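Local coordinates for protein malate synthase (PDB 3OYZ) that catalyses the magnesium-dependent Claisen condensation of acetyl-CoA with glyoxylate and the hydrolysis of malyl-CoA to malate and CoA in the glyoxylate cycle, at residues A[399-402]-A[403-407]; A[110-113]-A[114-118]. All coordinates share one frame; numbering follows the deposited sequence.

Contact 1: residues A[399-402]-A[403-407]; sequences ISLF and QDVYE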
ATOM      1  N   ILE A 399      19.189 -18.449   4.814  1.00 44.66           N
ATOM      2  CA  ILE A 399      19.591 -19.717   5.414  1.00 46.44           C
ATOM      3  C   ILE A 399      18.406 -20.613   5.819  1.00 46.62           C
ATOM      4  O   ILE A 399      18.448 -21.810   5.525  1.00 45.20           O
ATOM      5  CB  ILE A 399      20.456 -19.523   6.695  1.00 48.05           C
ATOM      6  CG1 ILE A 399      21.698 -18.679   6.405  1.00 49.09           C
ATOM      7  CG2 ILE A 399      20.821 -20.892   7.335  1.00 48.24           C
ATOM      8  CD1 ILE A 399      22.296 -18.913   5.034  1.00 49.22           C
ATOM      9  N   SER A 400      17.401 -20.059   6.518  1.00 45.81           N
ATOM     10  CA  SER A 400      16.201 -20.815   6.867  1.00 44.32           C
ATOM     11  C   SER A 400      15.502 -21.368   5.641  1.00 41.60           C
ATOM     12  O   SER A 400      15.007 -22.472   5.675  1.00 42.50           O
ATOM     13  CB  SER A 400      15.197 -19.973   7.661  1.00 46.23           C
ATOM     14  OG  SER A 400      15.878 -19.427   8.767  1.00 47.54           O
ATOM     15  N   LEU A 401      15.503 -20.625   4.541  1.00 38.23           N
ATOM     16  CA  LEU A 401      14.938 -21.125   3.328  1.00 40.69           C
ATOM     17  C   LEU A 401      15.805 -22.274   2.797  1.00 41.10           C
ATOM     18  O   LEU A 401      15.263 -23.280   2.368  1.00 40.65           O
ATOM     19  CB  LEU A 401      14.860 -20.013   2.289  1.00 38.82           C
ATOM     20  CG  LEU A 401      14.697 -20.641   0.927  1.00 42.92           C
ATOM     21  CD1 LEU A 401      13.296 -21.006   0.632  1.00 49.70           C
ATOM     22  CD2 LEU A 401      15.164 -19.736  -0.174  1.00 49.00           C
ATOM     23  N   PHE A 402      17.115 -22.090   2.753  1.00 43.34           N
ATOM     24  CA  PHE A 402      17.981 -23.170   2.268  1.00 45.23           C
ATOM     25  C   PHE A 402      17.713 -24.435   3.093  1.00 44.97           C
ATOM     26  O   PHE A 402      17.436 -25.501   2.559  1.00 47.75           O
ATOM     27  CB  PHE A 402      19.474 -22.794   2.362  1.00 45.42           C
ATOM     28  CG  PHE A 402      20.371 -23.970   2.050  1.00 48.63           C
ATOM     29  CD1 PHE A 402      20.661 -24.290   0.736  1.00 48.45           C
ATOM     30  CD2 PHE A 402      20.801 -24.830   3.057  1.00 53.35           C
ATOM     31  CE1 PHE A 402      21.445 -25.409   0.412  1.00 53.61           C
ATOM     32  CE2 PHE A 402      21.598 -25.958   2.755  1.00 54.07           C
ATOM     33  CZ  PHE A 402      21.881 -26.265   1.442  1.00 53.02           C
ATOM     34  N   GLN A 403      17.748 -24.322   4.408  1.00 46.07           N
ATOM     35  CA  GLN A 403      17.468 -25.457   5.284  1.00 48.06           C
ATOM     36  C   GLN A 403      16.127 -26.160   5.074  1.00 50.14           C
ATOM     37  O   GLN A 403      16.088 -27.409   5.043  1.00 51.01           O
ATOM     38  CB  GLN A 403      17.558 -25.012   6.739  1.00 49.44           C
ATOM     39  CG  GLN A 403      18.964 -24.663   7.248  1.00 51.28           C
ATOM     40  CD  GLN A 403      18.908 -24.058   8.635  1.00 56.53           C
ATOM     41  OE1 GLN A 403      17.834 -23.698   9.111  1.00 59.43           O
ATOM     42  NE2 GLN A 403      20.050 -23.930   9.287  1.00 56.24           N
ATOM     43  N   ASP A 404      15.049 -25.374   4.934  1.00 47.52           N
ATOM     44  CA  ASP A 404      13.737 -25.890   4.583  1.00 46.29           C
ATOM     45  C   ASP A 404      13.789 -26.741   3.334  1.00 45.22           C
ATOM     46  O   ASP A 404      13.157 -27.790   3.307  1.00 47.21           O
ATOM     47  CB  ASP A 404      12.684 -24.792   4.332  1.00 44.50           C
ATOM     48  CG  ASP A 404      11.280 -25.353   4.230  1.00 47.45           C
ATOM     49  OD1 ASP A 404      10.839 -26.026   5.177  1.00 53.11           O
ATOM     50  OD2 ASP A 404      10.571 -25.187   3.216  1.00 45.75           O
ATOM     51  N   VAL A 405      14.451 -26.234   2.302  1.00 45.79           N
ATOM     52  CA  VAL A 405      14.584 -26.847   1.001  1.00 47.45           C
ATOM     53  C   VAL A 405      15.417 -28.139   1.076  1.00 50.40           C
ATOM     54  O   VAL A 405      15.023 -29.172   0.564  1.00 51.73           O
ATOM     55  CB  VAL A 405      15.276 -25.893   0.020  1.00 47.27           C
ATOM     56  CG1 VAL A 405      15.728 -26.703  -1.196  1.00 44.18           C
ATOM     57  CG2 VAL A 405      14.342 -24.777  -0.453  1.00 44.22           C
ATOM     58  N   TYR A 406      16.557 -28.085   1.745  1.00 53.07           N
ATOM     59  CA  TYR A 406      17.366 -29.286   1.951  1.00 55.50           C
ATOM     60  C   TYR A 406      16.574 -30.377   2.691  1.00 56.21           C
ATOM     61  O   TYR A 406      16.439 -31.487   2.171  1.00 55.85           O
ATOM     62  CB  TYR A 406      18.676 -28.909   2.649  1.00 55.87           C
ATOM     63  CG  TYR A 406      19.754 -29.973   2.582  1.00 60.78           C
ATOM     64  CD1 TYR A 406      20.599 -30.072   1.478  1.00 64.83           C
ATOM     65  CD2 TYR A 406      19.936 -30.863   3.640  1.00 64.42           C
ATOM     66  CE1 TYR A 406      21.584 -31.057   1.430  1.00 69.12           C
ATOM     67  CE2 TYR A 406      20.913 -31.860   3.598  1.00 67.53           C
ATOM     68  CZ  TYR A 406      21.721 -31.950   2.490  1.00 69.94           C
ATOM     69  OH  TYR A 406      22.686 -32.936   2.445  1.00 77.34           O
ATOM     70  N   GLU A 407      16.014 -30.065   3.860  1.00 56.18           N
ATOM     71  CA  GLU A 407      15.131 -30.968   4.603  1.00 55.63           C
ATOM     72  C   GLU A 407      13.987 -31.630   3.817  1.00 54.89           C
ATOM     73  O   GLU A 407      13.620 -32.783   4.069  1.00 54.56           O
ATOM     74  CB  GLU A 407      14.561 -30.243   5.837  1.00 57.82           C
ATOM     75  CG  GLU A 407      15.460 -30.366   7.069  1.00 63.87           C
ATOM     76  CD  GLU A 407      15.247 -29.324   8.174  1.00 71.89           C
ATOM     77  OE1 GLU A 407      15.000 -28.142   7.856  1.00 71.45           O
ATOM     78  OE2 GLU A 407      15.355 -29.687   9.373  1.00 74.18           O
TER

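Contact 2: residues A[110-113]-A[114-118]; sequences RGAV and EHIHG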
ATOM      1  N   ARG A 110      12.731   6.784  43.874  1.00 55.63           N
ATOM      2  CA  ARG A 110      14.044   6.770  43.205  1.00 53.54           C
ATOM      3  C   ARG A 110      14.399   7.982  42.361  1.00 51.03           C
ATOM      4  O   ARG A 110      15.516   8.079  41.860  1.00 51.25           O
ATOM      5  CB  ARG A 110      14.344   5.431  42.530  1.00 54.07           C
ATOM      6  CG  ARG A 110      14.279   4.391  43.634  1.00 58.25           C
ATOM      7  CD  ARG A 110      14.191   2.941  43.198  1.00 68.74           C
ATOM      8  NE  ARG A 110      15.321   2.442  42.414  1.00 75.95           N
ATOM      9  CZ  ARG A 110      16.599   2.776  42.582  1.00 79.77           C
ATOM     10  NH1 ARG A 110      16.981   3.634  43.531  1.00 78.71           N
ATOM     11  NH2 ARG A 110      17.507   2.219  41.786  1.00 81.17           N
ATOM     12  N   GLY A 111      13.457   8.906  42.228  1.00 49.40           N
ATOM     13  CA  GLY A 111      13.666  10.147  41.524  1.00 47.93           C
ATOM     14  C   GLY A 111      13.796  10.126  40.007  1.00 48.69           C
ATOM     15  O   GLY A 111      14.080  11.171  39.410  1.00 48.02           O
ATOM     16  N   ALA A 112      13.620   8.970  39.367  1.00 46.95           N
ATOM     17  CA  ALA A 112      13.548   8.970  37.903  1.00 46.70           C
ATOM     18  C   ALA A 112      12.188   9.338  37.257  1.00 45.10           C
ATOM     19  O   ALA A 112      12.180  10.046  36.237  1.00 44.40           O
ATOM     20  CB  ALA A 112      14.152   7.710  37.356  1.00 45.76           C
ATOM     21  N   VAL A 113      11.051   8.984  37.873  1.00 43.56           N
ATOM     22  CA  VAL A 113       9.738   8.990  37.195  1.00 43.57           C
ATOM     23  C   VAL A 113       9.214  10.374  36.887  1.00 44.83           C
ATOM     24  O   VAL A 113       8.553  10.621  35.845  1.00 40.63           O
ATOM     25  CB  VAL A 113       8.650   8.177  37.958  1.00 44.80           C
ATOM     26  CG1 VAL A 113       8.272   8.822  39.308  1.00 44.14           C
ATOM     27  CG2 VAL A 113       7.401   8.018  37.053  1.00 48.61           C
ATOM     28  N   GLU A 114       9.577  11.325  37.769  1.00 43.02           N
ATOM     29  CA  GLU A 114       9.267  12.707  37.507  1.00 42.53           C
ATOM     30  C   GLU A 114       9.856  13.236  36.200  1.00 41.13           C
ATOM     31  O   GLU A 114       9.337  14.231  35.706  1.00 40.96           O
ATOM     32  CB  GLU A 114       9.645  13.622  38.712  1.00 46.19           C
ATOM     33  CG  GLU A 114      10.841  13.121  39.498  1.00 50.66           C
ATOM     34  CD  GLU A 114      10.519  11.966  40.453  1.00 57.15           C
ATOM     35  OE1 GLU A 114       9.691  12.060  41.387  1.00 66.09           O
ATOM     36  OE2 GLU A 114      11.132  10.904  40.300  1.00 57.26           O
ATOM     37  N   HIS A 115      10.892  12.611  35.635  1.00 40.79           N
ATOM     38  CA  HIS A 115      11.455  13.080  34.363  1.00 41.16           C
ATOM     39  C   HIS A 115      11.189  12.131  33.151  1.00 42.63           C
ATOM     40  O   HIS A 115      11.820  12.263  32.087  1.00 41.32           O
ATOM     41  CB  HIS A 115      12.980  13.324  34.494  1.00 42.77           C
ATOM     42  CG  HIS A 115      13.345  14.039  35.763  1.00 42.11           C
ATOM     43  ND1 HIS A 115      12.872  15.291  36.077  1.00 46.54           N
ATOM     44  CD2 HIS A 115      14.059  13.629  36.842  1.00 47.69           C
ATOM     45  CE1 HIS A 115      13.263  15.627  37.294  1.00 45.34           C
ATOM     46  NE2 HIS A 115      13.998  14.640  37.772  1.00 46.02           N
ATOM     47  N   ILE A 116      10.302  11.156  33.342  1.00 39.82           N
ATOM     48  CA  ILE A 116       9.947  10.151  32.299  1.00 40.53           C
ATOM     49  C   ILE A 116       8.557  10.478  31.743  1.00 37.01           C
ATOM     50  O   ILE A 116       7.618  10.644  32.479  1.00 35.25           O
ATOM     51  CB  ILE A 116       9.989   8.726  32.845  1.00 40.44           C
ATOM     52  CG1 ILE A 116      11.474   8.432  33.059  1.00 42.20           C
ATOM     53  CG2 ILE A 116       9.471   7.667  31.832  1.00 44.42           C
ATOM     54  CD1 ILE A 116      11.794   7.073  33.592  1.00 39.35           C
ATOM     55  N   HIS A 117       8.435  10.659  30.441  1.00 36.31           N
ATOM     56  CA  HIS A 117       7.125  10.962  29.915  1.00 36.95           C
ATOM     57  C   HIS A 117       6.360   9.673  29.508  1.00 36.32           C
ATOM     58  O   HIS A 117       5.158   9.791  29.247  1.00 36.95           O
ATOM     59  CB  HIS A 117       7.262  11.803  28.652  1.00 36.70           C
ATOM     60  CG  HIS A 117       7.207  13.285  28.891  1.00 42.53           C
ATOM     61  ND1 HIS A 117       8.247  13.982  29.482  1.00 44.91           N
ATOM     62  CD2 HIS A 117       6.286  14.208  28.538  1.00 45.89           C
ATOM     63  CE1 HIS A 117       7.941  15.267  29.534  1.00 48.32           C
ATOM     64  NE2 HIS A 117       6.758  15.431  28.960  1.00 52.12           N
ATOM     65  N   GLY A 118       7.052   8.553  29.306  1.00 36.65           N
ATOM     66  CA  GLY A 118       6.351   7.288  28.940  1.00 33.13           C
ATOM     67  C   GLY A 118       7.350   6.224  28.571  1.00 35.83           C
ATOM     68  O   GLY A 118       8.557   6.319  28.909  1.00 33.36           O
TER

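Contact 1: residues A[399-402]-A[403-407]
Phe402 and Tyr406 lie side by side on one flank of a helix, their side chains pointing the same way. The ring planes are turned by only 24°, but they are slid apart, with centroids 5.9 Å from each other, and barely overlap. The touch is narrow: Phe402 CZ comes to 4.0 Å from Tyr406 CD1. Both side chains leave the helix with CG anti to the backbone N (chi1 172° for Phe402), which carries them along the same flank. The tightly packed part centres on the buried Phe402. It meets the ring of Tyr420 edge-on or face-on at steep planes, and helices 413-420 and 422-428 cover it. Beside it, the buried Leu401 and Val405 touch, with Leu401 CD1 4.1 Å from Val405 CG2.

The Ser400 and Gln403 side is looser and partly exposed. Gln403 runs extended beyond CG and crosses Ile399, with NE2 3.7 Å from Ile399 CG2. This amide nitrogen is held by two backbone oxygens, those of Ala428 and Val431, so it ties the helix to the C-terminal end of the chain.

Asp404, by contrast, is buried against the second subunit. Its OD2 forms a salt bridge with Arg8 of the second subunit and accepts a hydrogen bond from the backbone N of Phe10 of that second subunit.

Under the side chains the backbone is regular. Gln403 N meets Ile399 O at 2.8 Å in an almost straight bond (178°), and Tyr406 N bonds to Phe402 O at 2.8 Å. The i to i+4 ladder is that of an alpha helix, here 397-408, packed between C-terminal helices and a subunit interface of the trimer.

Contact 2: residues A[110-113]-A[114-118]
Ala112 and His115 are joined by a backbone bond round a tight turn. His115 N lies 2.9 Å from Ala112 O. One residue on, Ile116 N bonds to Val113 O at 3.1 Å.

The side chains add looser contacts. CG of His115 is anti to its own carbonyl carbon (chi1 -44°), which swings the ring back over the turn and brings CD2 to 3.6 Å from Gly111 O. One face of this ring carries Glu114 CG, offset toward the rim. On the buried side, Ile116 CG1 packs 3.6 Å from Ala112 O.

The next shell is helix 59-73. Its Ile70 touches Ala112, His115 and Ile116, and Ser71 OG bonds to Arg110 O. Replacing His115 with an alanine would probably leave Glu114 CG without the ring face it lies on, and thin the contact with Ile70. Ile116 also touches Pro83, and Val113 rests on Thr106 and Leu146.

The two successive i to i+3 bonds make a short turn of 3-10 type. It lies in the loop that leads from helix 92-105 into strand 118-121 of the TIM barrel.

How the contacts relate
From the N terminus the chain first builds the barrel, and contact 2 comes early. It shapes the loop between helix 92-105 and strand 118-121, where Arg110, Ala112, His115 and Ile116 meet helix 59-73. The remaining barrel strands follow, through strand 255-258. Contact 1 comes much later, within helix 397-408 of the C-terminal region. There it ties helices 343-358, 413-420 and 422-428 together and reaches the second subunit. Each contact is local, so neither closes a long loop. They run in series, with no nesting or crossing. The centres of contact 1 and contact 2 are about 48 Å apart, on opposite sides of the chain's centre, and the two do not touch.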